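Local coordinates for protein inactive glucansucrase (Lactobacillus reuteri, PDB 5JBD) that is an inactive member of glycoside hydrolase family 70, built round a TIM-type barrel and holding a calcium ion, at residues Glu172-Met178 with Val776-Tyr781; Asn208-Ala212 with Glu760-Val764; Phe277-Asp283 with Lys743-Val749; Gln434-Lys439 with Lys479-Tyr483; Leu531-Ser535 with Ala559-Gln563. All coordinates share one frame; numbering follows the deposited sequence.

Contact 1 (Glu172-Met178 with Val776-Tyr781); sequences ELSLQSM and VNGQTY
With CG lodged between its own backbone N and carbonyl carbon (chi1 50°), Tyr781 swings its ring toward the 172-178 loop, while Leu173, CG beside its backbone N (chi1 -53°), sends CD1 out to meet it. The phenol donates from Tyr781 OH to Glu172 O (2.7 Å), approaching from the flank of the carbonyl at 116°, and Glu172 O sits near the ring plane at its edge. Leu173 and Tyr781 run past one another in opposite senses, Leu173 CD1 lying 3.8 Å from Tyr781 CD2. Val776 fills the middle: its CG2 packs 3.7 Å from Leu175 CD2, the chains nearly perpendicular, and its CG1 faces Met178 CG at 4.0 Å. Doubly bent, Met178 curls its sulfur to Asn777, SD to CB 3.5 Å. Val776 to Gln779 form a type I' beta turn, with Asn777 and Gly778 both at positive phi. Leu173 O is bonded by Arg766 of strand 758-767, and the Glu172 carboxylate turns away to Tyr786 and the backbone of Asn848 to Gly850. The turn tops the connection between strands 758-767 and 784-791 of an antiparallel sheet, with the loop from helix 151-162 to strand 193-197 against it.

Contact 2 (Asn208-Ala212 with Glu760-Val764); sequences NTSYA and EAVTV
Two hydroxyl hydrogen bonds link Tyr211 and Thr209 to strand residues Ala761 and Thr763. Tyr211 OH donates to Ala761 O at 2.6 Å, tilted 20° from the carbonyl plane; the tyrosine CG sits between the backbone N and carbonyl carbon (chi1 49°), which brings the phenol to Ala761. Thr209 CG2 also lies 3.3 Å from Ala761 O. Thr209 OG1 and Thr763 OG1 share a bond of 2.8 Å, and Thr763 OG1 also bonds Asn199 ND2. Charge meets ring edge at Glu760: its OE2 lies 3.4 Å from Tyr211 CD1, near the ring plane, with carboxylate and ring inclined by 26°, while OE1 is held by Thr790 and the backbone N of Ala838. Such an approach along the C-H rim is probably mildly attractive. One apolar pair, Ala212 CB and Val762 CG1, meets at 4.3 Å. Asn208 OD1 takes both Ser210 N and Ser210 OG, an Asx turn that shapes the chain just ahead of Tyr211. Strand 758-767 pairs with 784-791 and with 193-197, yet at Ala761 side chains serve instead: Asp50 takes its N-H and Tyr211 its carbonyl. Polar backbone atoms buried where sheet pairing stops are thus satisfied by the loop and its neighbours.

Contact 3 (Phe277-Asp283 with Lys743-Val749); sequences FDGFRVD and KVQEDIV
Glu746 CB stands over the middle of the Phe277 ring, 3.4 Å from its centroid, a CH-pi contact only 2° off the normal; the carboxylate beyond, its OE2 accepting from Ala694 N, stacks at 10° to the ring plane, and Val744 CG1 and O come to the ring edge. Phe280 has Ile748 CD1 over one face, toward the rim, and Glu746 O at its edge. Asp747 OD2 lies over a face of the Arg281 guanidinium while OD1 takes NH1 at 2.9 Å, the two flat groups 64° apart. The same NH1 gives a flatter bond of 2.9 Å to Asp283 OD1, on the anti lone pair, completing a salt-bridge network; Asp747 OD2 in addition accepts from Tyr707 OH and Trp690 NE1. At the strands' start, Val744 N reaches the anti lone pair of Asp278 OD2 at 2.8 Å, an oxygen shared with His738. Between lie the parallel backbone bonds, Glu746 N to Gly279 O and Ile748 N to Arg281 O among them. Phe280, Glu746 and Ile748 lie on one face, Phe280 and Ile748 packing on helix 249-263; Arg281, Gln745 and Asp747 occupy the other. Asp283 OD2 bonds a glycerol, and the calcium ion is about 9 Å from its side chain. Parallel pairing of the first and last strands in chain order closes a TIM-type barrel, the fold of this family.

Contact 4 (Gln434-Lys439 with Lys479-Tyr483); sequences QEKTNK and KSIYY
Gln434 passes its extended side chain obliquely across Tyr482, NE2 3.5 Å from ring atom CE2, with the amide plane almost perpendicular to the ring. Ile481 slides past the same glutamine in the opposite direction, its CG2 4.1 Å from Gln434 OE1, and that methyl also sits over the centre of the Tyr482 ring. Lys439 comes from the other end to meet the phenol: NZ to Tyr482 OH is 3.3 Å, a weak bond. One water links the segments as well, 2.7 Å from Ser480 OG, its bond to Gln434 NE2 being weak. The contact belongs to the shell of helices and loops whose chain runs through barrel strand 460-464: helix 420-434 ends at the glutamine, and helix 483-496 starts just after the tyrosine. Ser480 caps the start of the second helix, its OG accepting from Tyr482 N in a nearly straight bond (3.0 Å, 169°) within a type I turn from Ser480 to Tyr483. At the end of the first, the ammonium of Lys439 folds back (chi4 -67°) to donate to Gln434 O at 2.8 Å, from above the carbonyl plane, and to Lys436 O at 2.9 Å. Pro607 O is a further acceptor; three carbonyls already share this NZ, consistent with the weakness of its bond to the phenol, and the positive charge near the carbonyl end of the helix is probably favourable. Farther out, Tyr482 rests on Val446 and Pro447 of helix 446-455, and Ile481 on Tyr608.

Contact 5 (Leu531-Ser535 with Ala559-Gln563); sequences LSRTS and AHANQ
Arg533 and Gln563 lie flat on one another, joining two loops between strands of the antiparallel beta-sheet domain; the first loop holds a type I turn from Ser532 to Ser535 and the second leads into strand 564-571. Their side chains run in opposite directions with guanidinium and amide planes 13° apart, Gln563 OE1 poised 3.3 Å above the guanidinium plane toward its rim. Running opposite ways, each side chain reaches the other's loop. Gln563, extended beyond CG, brings NE2 to Arg533 O (2.7 Å, 159°); Arg533 O lies in the amide plane, while the donor stands above the carbonyl plane. Arg533, bent at chi2 (60°), carries its guanidinium over the second loop, where NH1 and NH2 both grip Ala561 O end-on; the NH2 bond measures 2.9 Å. NH1 also donates to Ala559 O, with both carbonyls at the edge of the guanidinium, which fixes the rotation of the group. The His560 ring turns its edge to Arg533 O and the Gln563 amide: ND1 donates to Gln563 OE1 at 2.7 Å, almost in the ring plane, holding the amide in its orientation, and NE2 bonds Tyr516 O. With both ring nitrogens facing carbonyl-type oxygens, the doubly protonated form is probably favoured. CE1 of the same ring nestles among the carbonyls of the turn, 3.1 Å from Ser535 O. Within the turn region Ser535 OG, also bonded by Lys518 N, donates to Leu531 O at 2.6 Å from above the carbonyl plane.

From the N terminus, contacts 1, 2 and 3 open in turn, and they close in reverse order near the C-terminal end, so contact 3 is nested in contact 2 and contact 2 in contact 1. Contacts 4 and 5 lie in series inside the loop closed by contact 3, and none of the five cross. Contact 2 lies on strand 758-767 of an antiparallel sheet and contact 1 in loops adjoining it; they touch, Tyr781 CE1 lying 4.3 Å from Val764 CG2. Contact 3 joins first and last barrel strands, contact 4 ties outer barrel loops, and contact 5 joins loops of a remote beta domain, its centre about 70 Å from that of contact 2.

Contact 1 (Glu172-Met178 with Val776-Tyr781)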
# COMPACT_ATOMS: atom_id res chain seq x y z
N GLU A 172 2.73 -24.08 3.53
CA GLU A 172 1.65 -23.09 3.45
C GLU A 172 0.99 -23.02 2.06
O GLU A 172 -0.11 -22.49 1.94
CB GLU A 172 2.18 -21.72 3.87
CG GLU A 172 2.67 -21.70 5.32
CD GLU A 172 3.16 -20.33 5.76
OE1 GLU A 172 3.41 -19.45 4.89
OE2 GLU A 172 3.32 -20.13 6.99
N LEU A 173 1.69 -23.56 1.05
CA LEU A 173 1.18 -23.74 -0.32
C LEU A 173 1.08 -22.43 -1.10
O LEU A 173 0.01 -22.01 -1.51
CB LEU A 173 -0.16 -24.50 -0.33
CG LEU A 173 -0.21 -25.85 0.40
CD1 LEU A 173 -1.63 -26.39 0.37
CD2 LEU A 173 0.75 -26.86 -0.20
N SER A 174 2.23 -21.78 -1.29
CA SER A 174 2.31 -20.58 -2.12
C SER A 174 2.05 -20.92 -3.57
O SER A 174 2.49 -21.94 -4.07
CB SER A 174 3.68 -19.91 -2.01
OG SER A 174 3.76 -18.78 -2.87
N LEU A 175 1.35 -20.02 -4.27
CA LEU A 175 1.20 -20.14 -5.71
C LEU A 175 2.55 -20.00 -6.46
O LEU A 175 2.68 -20.49 -7.58
CB LEU A 175 0.17 -19.12 -6.22
CG LEU A 175 -1.25 -19.21 -5.62
CD1 LEU A 175 -2.08 -18.00 -6.02
CD2 LEU A 175 -1.94 -20.48 -6.06
N GLN A 176 3.55 -19.38 -5.82
CA GLN A 176 4.94 -19.32 -6.33
C GLN A 176 5.57 -20.65 -6.65
O GLN A 176 6.49 -20.71 -7.49
CB GLN A 176 5.87 -18.62 -5.33
CG GLN A 176 5.70 -17.11 -5.28
CD GLN A 176 6.66 -16.43 -4.29
OE1 GLN A 176 7.15 -15.32 -4.55
NE2 GLN A 176 6.96 -17.10 -3.18
N SER A 177 5.10 -21.72 -6.01
CA SER A 177 5.70 -23.03 -6.17
C SER A 177 5.20 -23.79 -7.40
O SER A 177 5.65 -24.91 -7.64
CB SER A 177 5.40 -23.89 -4.95
OG SER A 177 4.04 -24.29 -4.98
N MET A 178 4.26 -23.22 -8.15
CA MET A 178 3.62 -23.95 -9.24
C MET A 178 4.55 -24.00 -10.44
O MET A 178 5.41 -23.13 -10.58
CB MET A 178 2.23 -23.35 -9.56
CG MET A 178 1.21 -23.87 -8.54
SD MET A 178 0.69 -25.59 -8.86
CE MET A 178 -0.49 -25.37 -10.18
N VAL A 776 -3.87 -25.79 -4.34
CA VAL A 776 -2.64 -25.42 -5.04
C VAL A 776 -1.90 -26.72 -5.34
O VAL A 776 -1.59 -27.48 -4.41
CB VAL A 776 -1.75 -24.49 -4.20
CG1 VAL A 776 -0.52 -24.05 -4.98
CG2 VAL A 776 -2.54 -23.26 -3.74
N ASN A 777 -1.65 -26.98 -6.63
CA ASN A 777 -1.13 -28.29 -7.11
C ASN A 777 -1.93 -29.49 -6.53
O ASN A 777 -1.35 -30.49 -6.11
CB ASN A 777 0.41 -28.46 -6.83
CG ASN A 777 1.11 -29.35 -7.87
OD1 ASN A 777 0.62 -29.57 -8.98
ND2 ASN A 777 2.28 -29.88 -7.48
N GLY A 778 -3.26 -29.37 -6.48
CA GLY A 778 -4.12 -30.42 -5.90
C GLY A 778 -4.15 -30.54 -4.37
O GLY A 778 -4.82 -31.43 -3.85
N GLN A 779 -3.48 -29.64 -3.65
CA GLN A 779 -3.40 -29.69 -2.19
C GLN A 779 -4.08 -28.49 -1.56
O GLN A 779 -4.12 -27.40 -2.14
CB GLN A 779 -1.95 -29.72 -1.72
CG GLN A 779 -1.15 -30.94 -2.16
CD GLN A 779 -1.54 -32.21 -1.40
OE1 GLN A 779 -2.24 -33.09 -1.93
NE2 GLN A 779 -1.11 -32.31 -0.15
N THR A 780 -4.62 -28.69 -0.36
CA THR A 780 -5.25 -27.62 0.40
C THR A 780 -5.18 -27.89 1.90
O THR A 780 -4.70 -28.96 2.32
CB THR A 780 -6.72 -27.41 -0.05
OG1 THR A 780 -7.23 -26.17 0.47
CG2 THR A 780 -7.63 -28.57 0.39
N TYR A 781 -5.65 -26.93 2.69
CA TYR A 781 -5.92 -27.16 4.12
C TYR A 781 -7.05 -26.27 4.62
O TYR A 781 -7.23 -25.16 4.12
CB TYR A 781 -4.66 -26.97 4.97
CG TYR A 781 -3.87 -25.71 4.75
CD1 TYR A 781 -4.15 -24.55 5.47
CD2 TYR A 781 -2.79 -25.69 3.87
CE1 TYR A 781 -3.40 -23.39 5.29
CE2 TYR A 781 -2.03 -24.54 3.69
CZ TYR A 781 -2.33 -23.39 4.40
OH TYR A 781 -1.58 -22.25 4.22

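Contact 2 (Asn208-Ala212 with Glu760-Val764)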
# COMPACT_ATOMS: atom_id res chain seq x y z
N ASN A 208 -9.45 -25.55 19.65
CA ASN A 208 -10.36 -24.49 20.05
C ASN A 208 -9.57 -23.20 20.12
O ASN A 208 -8.58 -23.11 20.86
CB ASN A 208 -10.95 -24.82 21.43
CG ASN A 208 -11.97 -23.79 21.90
OD1 ASN A 208 -11.65 -22.62 22.06
ND2 ASN A 208 -13.18 -24.24 22.19
N THR A 209 -10.01 -22.20 19.36
CA THR A 209 -9.40 -20.86 19.39
C THR A 209 -10.50 -19.81 19.59
O THR A 209 -10.51 -18.79 18.90
CB THR A 209 -8.62 -20.57 18.09
OG1 THR A 209 -9.49 -20.76 16.97
CG2 THR A 209 -7.42 -21.51 17.96
N SER A 210 -11.41 -20.07 20.53
CA SER A 210 -12.66 -19.31 20.63
C SER A 210 -12.47 -17.83 21.00
O SER A 210 -13.31 -17.01 20.65
CB SER A 210 -13.65 -19.97 21.60
OG SER A 210 -13.13 -20.04 22.92
N TYR A 211 -11.37 -17.51 21.67
CA TYR A 211 -10.94 -16.12 21.91
C TYR A 211 -10.78 -15.32 20.58
O TYR A 211 -10.88 -14.09 20.58
CB TYR A 211 -9.62 -16.07 22.73
CG TYR A 211 -8.57 -16.99 22.16
CD1 TYR A 211 -7.80 -16.61 21.07
CD2 TYR A 211 -8.40 -18.29 22.66
CE1 TYR A 211 -6.89 -17.47 20.50
CE2 TYR A 211 -7.49 -19.16 22.08
CZ TYR A 211 -6.74 -18.74 21.00
OH TYR A 211 -5.81 -19.56 20.40
N ALA A 212 -10.51 -16.00 19.47
CA ALA A 212 -10.39 -15.35 18.13
C ALA A 212 -11.66 -15.43 17.27
O ALA A 212 -11.64 -15.02 16.09
CB ALA A 212 -9.20 -15.94 17.37
N GLU A 760 -0.31 -15.85 17.90
CA GLU A 760 -1.60 -16.27 18.42
C GLU A 760 -2.00 -17.55 17.70
O GLU A 760 -1.77 -17.68 16.50
CB GLU A 760 -2.63 -15.17 18.18
CG GLU A 760 -3.97 -15.37 18.90
CD GLU A 760 -4.97 -14.26 18.64
OE1 GLU A 760 -4.67 -13.29 17.89
OE2 GLU A 760 -6.10 -14.37 19.17
N ALA A 761 -2.59 -18.50 18.43
CA ALA A 761 -3.14 -19.69 17.79
C ALA A 761 -4.47 -19.31 17.17
O ALA A 761 -5.42 -18.94 17.88
CB ALA A 761 -3.31 -20.84 18.78
N VAL A 762 -4.53 -19.37 15.85
CA VAL A 762 -5.77 -19.11 15.10
C VAL A 762 -6.12 -20.34 14.28
O VAL A 762 -5.23 -21.11 13.92
CB VAL A 762 -5.65 -17.88 14.17
CG1 VAL A 762 -5.68 -16.61 14.99
CG2 VAL A 762 -4.38 -17.93 13.32
N THR A 763 -7.41 -20.54 14.01
CA THR A 763 -7.85 -21.62 13.14
C THR A 763 -8.02 -21.04 11.73
O THR A 763 -8.73 -20.04 11.55
CB THR A 763 -9.14 -22.24 13.66
OG1 THR A 763 -8.93 -22.70 15.01
CG2 THR A 763 -9.56 -23.42 12.79
N VAL A 764 -7.36 -21.66 10.74
CA VAL A 764 -7.29 -21.09 9.38
C VAL A 764 -7.61 -22.04 8.23
O VAL A 764 -7.58 -23.26 8.37
CB VAL A 764 -5.91 -20.46 9.10
CG1 VAL A 764 -5.50 -19.52 10.22
CG2 VAL A 764 -4.84 -21.51 8.85

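Contact 3 (Phe277-Asp283 with Lys743-Val749)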
# COMPACT_ATOMS: atom_id res chain seq x y z
N PHE A 277 -3.83 17.47 9.93
CA PHE A 277 -4.26 17.12 8.59
C PHE A 277 -5.69 17.67 8.32
O PHE A 277 -6.51 17.76 9.25
CB PHE A 277 -4.20 15.61 8.36
CG PHE A 277 -2.79 15.07 8.30
CD1 PHE A 277 -1.99 15.33 7.19
CD2 PHE A 277 -2.27 14.30 9.33
CE1 PHE A 277 -0.68 14.83 7.13
CE2 PHE A 277 -0.98 13.80 9.27
CZ PHE A 277 -0.18 14.06 8.17
N ASP A 278 -5.94 18.03 7.06
CA ASP A 278 -7.19 18.61 6.60
C ASP A 278 -8.13 17.58 5.98
O ASP A 278 -9.35 17.80 5.91
CB ASP A 278 -6.90 19.69 5.56
CG ASP A 278 -6.05 20.81 6.13
OD1 ASP A 278 -6.56 21.58 6.98
OD2 ASP A 278 -4.84 20.88 5.77
N GLY A 279 -7.58 16.48 5.51
CA GLY A 279 -8.36 15.44 4.87
C GLY A 279 -7.52 14.21 4.60
O GLY A 279 -6.38 14.13 5.10
N PHE A 280 -8.07 13.27 3.83
CA PHE A 280 -7.42 11.98 3.60
C PHE A 280 -7.29 11.55 2.15
O PHE A 280 -8.17 11.82 1.32
CB PHE A 280 -8.18 10.89 4.35
CG PHE A 280 -8.27 11.13 5.82
CD1 PHE A 280 -7.13 11.05 6.62
CD2 PHE A 280 -9.48 11.46 6.42
CE1 PHE A 280 -7.20 11.27 7.98
CE2 PHE A 280 -9.56 11.68 7.79
CZ PHE A 280 -8.42 11.59 8.57
N ARG A 281 -6.18 10.88 1.87
CA ARG A 281 -6.05 10.01 0.72
C ARG A 281 -6.33 8.62 1.26
O ARG A 281 -5.61 8.15 2.14
CB ARG A 281 -4.65 10.15 0.11
CG ARG A 281 -4.40 9.31 -1.13
CD ARG A 281 -3.97 7.89 -0.80
NE ARG A 281 -3.44 7.15 -1.95
CZ ARG A 281 -3.01 5.89 -1.90
NH1 ARG A 281 -3.04 5.21 -0.76
NH2 ARG A 281 -2.51 5.31 -2.98
N VAL A 282 -7.37 7.96 0.76
CA VAL A 282 -7.83 6.71 1.36
C VAL A 282 -7.24 5.49 0.64
O VAL A 282 -7.64 5.16 -0.49
CB VAL A 282 -9.37 6.63 1.41
CG1 VAL A 282 -9.81 5.36 2.12
CG2 VAL A 282 -9.93 7.86 2.11
N ASP A 283 -6.26 4.85 1.29
CA ASP A 283 -5.57 3.70 0.71
C ASP A 283 -6.49 2.49 0.61
O ASP A 283 -7.27 2.22 1.53
CB ASP A 283 -4.38 3.32 1.59
CG ASP A 283 -3.54 2.19 1.00
OD1 ASP A 283 -2.98 2.37 -0.11
OD2 ASP A 283 -3.46 1.14 1.66
N LYS A 743 -3.59 23.03 1.69
CA LYS A 743 -4.19 22.06 2.60
C LYS A 743 -3.42 20.77 2.45
O LYS A 743 -2.78 20.55 1.41
CB LYS A 743 -5.67 21.84 2.28
CG LYS A 743 -6.54 23.10 2.43
CD LYS A 743 -6.64 23.57 3.87
CE LYS A 743 -7.66 24.70 3.99
NZ LYS A 743 -7.02 26.01 3.81
N VAL A 744 -3.46 19.94 3.48
CA VAL A 744 -2.63 18.74 3.57
C VAL A 744 -3.47 17.50 3.87
O VAL A 744 -4.27 17.51 4.82
CB VAL A 744 -1.56 18.91 4.68
CG1 VAL A 744 -0.50 17.81 4.57
CG2 VAL A 744 -0.90 20.28 4.62
N GLN A 745 -3.26 16.43 3.11
CA GLN A 745 -3.94 15.15 3.36
C GLN A 745 -2.97 14.08 3.83
O GLN A 745 -1.80 14.08 3.44
CB GLN A 745 -4.66 14.65 2.11
CG GLN A 745 -5.81 15.56 1.66
CD GLN A 745 -5.37 16.76 0.83
OE1 GLN A 745 -4.44 16.68 0.03
NE2 GLN A 745 -6.04 17.90 1.04
N GLU A 746 -3.45 13.18 4.68
CA GLU A 746 -2.67 12.02 5.11
C GLU A 746 -3.22 10.79 4.43
O GLU A 746 -4.43 10.64 4.27
CB GLU A 746 -2.71 11.83 6.64
CG GLU A 746 -2.13 10.51 7.18
CD GLU A 746 -0.64 10.29 6.93
OE1 GLU A 746 -0.07 10.82 5.93
OE2 GLU A 746 -0.04 9.52 7.72
N ASP A 747 -2.31 9.94 4.00
CA ASP A 747 -2.60 8.62 3.48
C ASP A 747 -3.04 7.76 4.66
O ASP A 747 -2.21 7.39 5.49
CB ASP A 747 -1.32 8.04 2.84
CG ASP A 747 -1.59 7.05 1.75
OD1 ASP A 747 -2.55 6.26 1.88
OD2 ASP A 747 -0.82 7.05 0.74
N ILE A 748 -4.33 7.45 4.73
CA ILE A 748 -4.90 6.67 5.84
C ILE A 748 -5.07 5.24 5.34
O ILE A 748 -5.56 5.03 4.23
CB ILE A 748 -6.20 7.28 6.44
CG1 ILE A 748 -6.62 6.51 7.71
CG2 ILE A 748 -7.35 7.33 5.42
CD1 ILE A 748 -7.77 7.15 8.45
N VAL A 749 -4.67 4.27 6.18
CA VAL A 749 -4.46 2.89 5.74
C VAL A 749 -5.24 1.92 6.63
O VAL A 749 -4.69 1.38 7.59
CB VAL A 749 -2.96 2.53 5.76
CG1 VAL A 749 -2.72 1.12 5.20
CG2 VAL A 749 -2.17 3.56 4.98
O HOH W 1 -7.74 3.18 4.22

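Contact 4 (Gln434-Lys439 with Lys479-Tyr483)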
# COMPACT_ATOMS: atom_id res chain seq x y z
N GLN A 434 15.48 6.39 -19.16
CA GLN A 434 14.62 7.59 -19.16
C GLN A 434 15.17 8.72 -20.03
O GLN A 434 14.40 9.47 -20.66
CB GLN A 434 14.39 8.07 -17.72
CG GLN A 434 13.33 9.15 -17.54
CD GLN A 434 13.14 9.56 -16.08
OE1 GLN A 434 14.12 9.88 -15.37
NE2 GLN A 434 11.92 9.54 -15.61
N GLU A 435 16.50 8.84 -20.11
CA GLU A 435 17.16 9.89 -20.92
C GLU A 435 17.19 9.63 -22.43
O GLU A 435 17.47 10.55 -23.19
CB GLU A 435 18.59 10.11 -20.42
CG GLU A 435 18.63 10.58 -18.98
CD GLU A 435 19.73 11.58 -18.76
OE1 GLU A 435 20.90 11.17 -18.70
OE2 GLU A 435 19.40 12.78 -18.64
N LYS A 436 16.93 8.39 -22.84
CA LYS A 436 17.02 7.99 -24.24
C LYS A 436 15.81 8.46 -25.07
O LYS A 436 14.72 8.67 -24.54
CB LYS A 436 17.14 6.47 -24.37
CG LYS A 436 18.44 5.91 -23.85
CD LYS A 436 18.44 4.39 -23.89
CE LYS A 436 19.70 3.83 -23.24
NZ LYS A 436 19.80 2.35 -23.41
N THR A 437 16.04 8.61 -26.36
CA THR A 437 14.95 8.76 -27.34
C THR A 437 14.19 7.42 -27.46
O THR A 437 12.97 7.38 -27.26
CB THR A 437 15.50 9.22 -28.69
OG1 THR A 437 16.06 10.53 -28.55
CG2 THR A 437 14.41 9.25 -29.77
N ASN A 438 14.92 6.34 -27.74
CA ASN A 438 14.33 5.00 -27.88
C ASN A 438 14.31 4.24 -26.59
O ASN A 438 15.12 3.34 -26.37
CB ASN A 438 15.09 4.20 -28.92
CG ASN A 438 14.87 4.74 -30.27
OD1 ASN A 438 13.79 4.59 -30.85
ND2 ASN A 438 15.87 5.44 -30.77
N LYS A 439 13.34 4.59 -25.75
CA LYS A 439 13.23 4.03 -24.41
C LYS A 439 12.76 2.58 -24.50
O LYS A 439 11.87 2.26 -25.26
CB LYS A 439 12.26 4.86 -23.56
CG LYS A 439 12.55 6.36 -23.49
CD LYS A 439 11.58 7.08 -22.54
CE LYS A 439 11.37 8.54 -22.94
NZ LYS A 439 12.59 9.37 -22.77
N LYS A 479 16.82 17.35 -9.51
CA LYS A 479 15.67 17.49 -10.40
C LYS A 479 15.68 16.41 -11.49
O LYS A 479 16.75 16.03 -12.01
CB LYS A 479 15.66 18.87 -11.05
CG LYS A 479 15.43 20.02 -10.08
CD LYS A 479 15.62 21.33 -10.82
CE LYS A 479 15.28 22.52 -9.94
NZ LYS A 479 15.44 23.78 -10.72
N SER A 480 14.49 15.95 -11.84
CA SER A 480 14.31 15.02 -12.96
C SER A 480 14.52 15.75 -14.28
O SER A 480 14.37 16.96 -14.38
CB SER A 480 12.90 14.41 -12.93
OG SER A 480 12.56 13.81 -14.18
N ILE A 481 14.85 14.99 -15.31
CA ILE A 481 14.84 15.53 -16.68
C ILE A 481 13.51 16.24 -17.03
O ILE A 481 13.50 17.20 -17.82
CB ILE A 481 15.15 14.39 -17.71
CG1 ILE A 481 15.34 14.92 -19.13
CG2 ILE A 481 14.11 13.25 -17.66
CD1 ILE A 481 15.68 13.86 -20.17
N TYR A 482 12.40 15.79 -16.46
CA TYR A 482 11.09 16.38 -16.78
C TYR A 482 10.66 17.57 -15.91
O TYR A 482 9.57 18.09 -16.10
CB TYR A 482 10.01 15.30 -16.75
CG TYR A 482 10.30 14.14 -17.67
CD1 TYR A 482 10.54 14.35 -19.03
CD2 TYR A 482 10.33 12.82 -17.20
CE1 TYR A 482 10.82 13.29 -19.88
CE2 TYR A 482 10.61 11.75 -18.04
CZ TYR A 482 10.85 12.00 -19.39
OH TYR A 482 11.11 10.94 -20.24
N TYR A 483 11.52 18.01 -14.98
CA TYR A 483 11.16 19.12 -14.07
C TYR A 483 10.72 20.39 -14.81
O TYR A 483 9.68 20.99 -14.47
CB TYR A 483 12.32 19.44 -13.09
CG TYR A 483 12.03 20.59 -12.12
CD1 TYR A 483 12.19 21.92 -12.51
CD2 TYR A 483 11.57 20.35 -10.82
CE1 TYR A 483 11.91 22.97 -11.66
CE2 TYR A 483 11.31 21.39 -9.95
CZ TYR A 483 11.49 22.69 -10.38
OH TYR A 483 11.23 23.73 -9.53
O HOH W 2 11.08 11.51 -13.92

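Contact 5 (Leu531-Ser535 with Ala559-Gln563)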
# COMPACT_ATOMS: atom_id res chain seq x y z
N LEU A 531 -11.46 38.10 -16.32
CA LEU A 531 -10.33 37.29 -16.82
C LEU A 531 -10.67 36.43 -18.04
O LEU A 531 -9.82 35.68 -18.49
CB LEU A 531 -9.78 36.42 -15.68
CG LEU A 531 -9.30 37.16 -14.42
CD1 LEU A 531 -8.73 36.18 -13.39
CD2 LEU A 531 -8.26 38.22 -14.77
N SER A 532 -11.89 36.54 -18.58
CA SER A 532 -12.31 35.71 -19.70
C SER A 532 -11.38 35.89 -20.90
O SER A 532 -10.82 34.92 -21.40
CB SER A 532 -13.76 36.03 -20.11
OG SER A 532 -14.69 35.50 -19.17
N ARG A 533 -11.20 37.14 -21.32
CA ARG A 533 -10.38 37.46 -22.49
C ARG A 533 -8.95 36.89 -22.43
O ARG A 533 -8.43 36.37 -23.43
CB ARG A 533 -10.30 38.99 -22.67
CG ARG A 533 -9.42 39.48 -23.81
CD ARG A 533 -9.87 38.96 -25.17
NE ARG A 533 -9.10 39.56 -26.26
CZ ARG A 533 -9.36 39.40 -27.56
NH1 ARG A 533 -10.38 38.64 -27.99
NH2 ARG A 533 -8.58 40.01 -28.45
N THR A 534 -8.32 37.01 -21.26
CA THR A 534 -6.89 36.72 -21.12
C THR A 534 -6.60 35.33 -20.52
O THR A 534 -5.47 35.06 -20.10
CB THR A 534 -6.19 37.81 -20.27
OG1 THR A 534 -6.89 37.97 -19.03
CG2 THR A 534 -6.18 39.14 -21.02
N SER A 535 -7.60 34.44 -20.49
CA SER A 535 -7.40 33.07 -20.01
C SER A 535 -7.83 32.05 -21.07
O SER A 535 -8.29 32.42 -22.16
CB SER A 535 -8.11 32.87 -18.66
OG SER A 535 -9.50 33.10 -18.76
N ALA A 559 -14.57 34.21 -27.88
CA ALA A 559 -14.00 35.13 -26.90
C ALA A 559 -12.58 35.55 -27.22
O ALA A 559 -12.06 36.46 -26.58
CB ALA A 559 -14.06 34.51 -25.50
N HIS A 560 -11.93 34.90 -28.20
CA HIS A 560 -10.52 35.08 -28.44
C HIS A 560 -10.15 35.41 -29.90
O HIS A 560 -9.13 34.94 -30.41
CB HIS A 560 -9.80 33.83 -27.97
CG HIS A 560 -10.04 33.53 -26.52
ND1 HIS A 560 -9.49 34.29 -25.52
CD2 HIS A 560 -10.81 32.60 -25.92
CE1 HIS A 560 -9.89 33.82 -24.35
NE2 HIS A 560 -10.70 32.79 -24.57
N ALA A 561 -10.95 36.27 -30.53
CA ALA A 561 -10.67 36.76 -31.89
C ALA A 561 -9.64 37.87 -31.83
O ALA A 561 -9.58 38.62 -30.85
CB ALA A 561 -11.94 37.25 -32.56
N ASN A 562 -8.80 37.96 -32.86
CA ASN A 562 -7.80 39.02 -32.99
C ASN A 562 -6.95 39.13 -31.72
O ASN A 562 -6.77 40.22 -31.16
CB ASN A 562 -8.48 40.35 -33.33
CG ASN A 562 -9.37 40.26 -34.57
OD1 ASN A 562 -10.56 40.57 -34.52
ND2 ASN A 562 -8.79 39.81 -35.68
N GLN A 563 -6.43 37.99 -31.28
CA GLN A 563 -5.73 37.91 -30.00
C GLN A 563 -4.36 37.27 -30.12
O GLN A 563 -4.20 36.26 -30.81
CB GLN A 563 -6.57 37.16 -28.98
CG GLN A 563 -5.97 37.20 -27.59
CD GLN A 563 -6.90 36.73 -26.50
OE1 GLN A 563 -8.01 36.25 -26.75
NE2 GLN A 563 -6.44 36.86 -25.25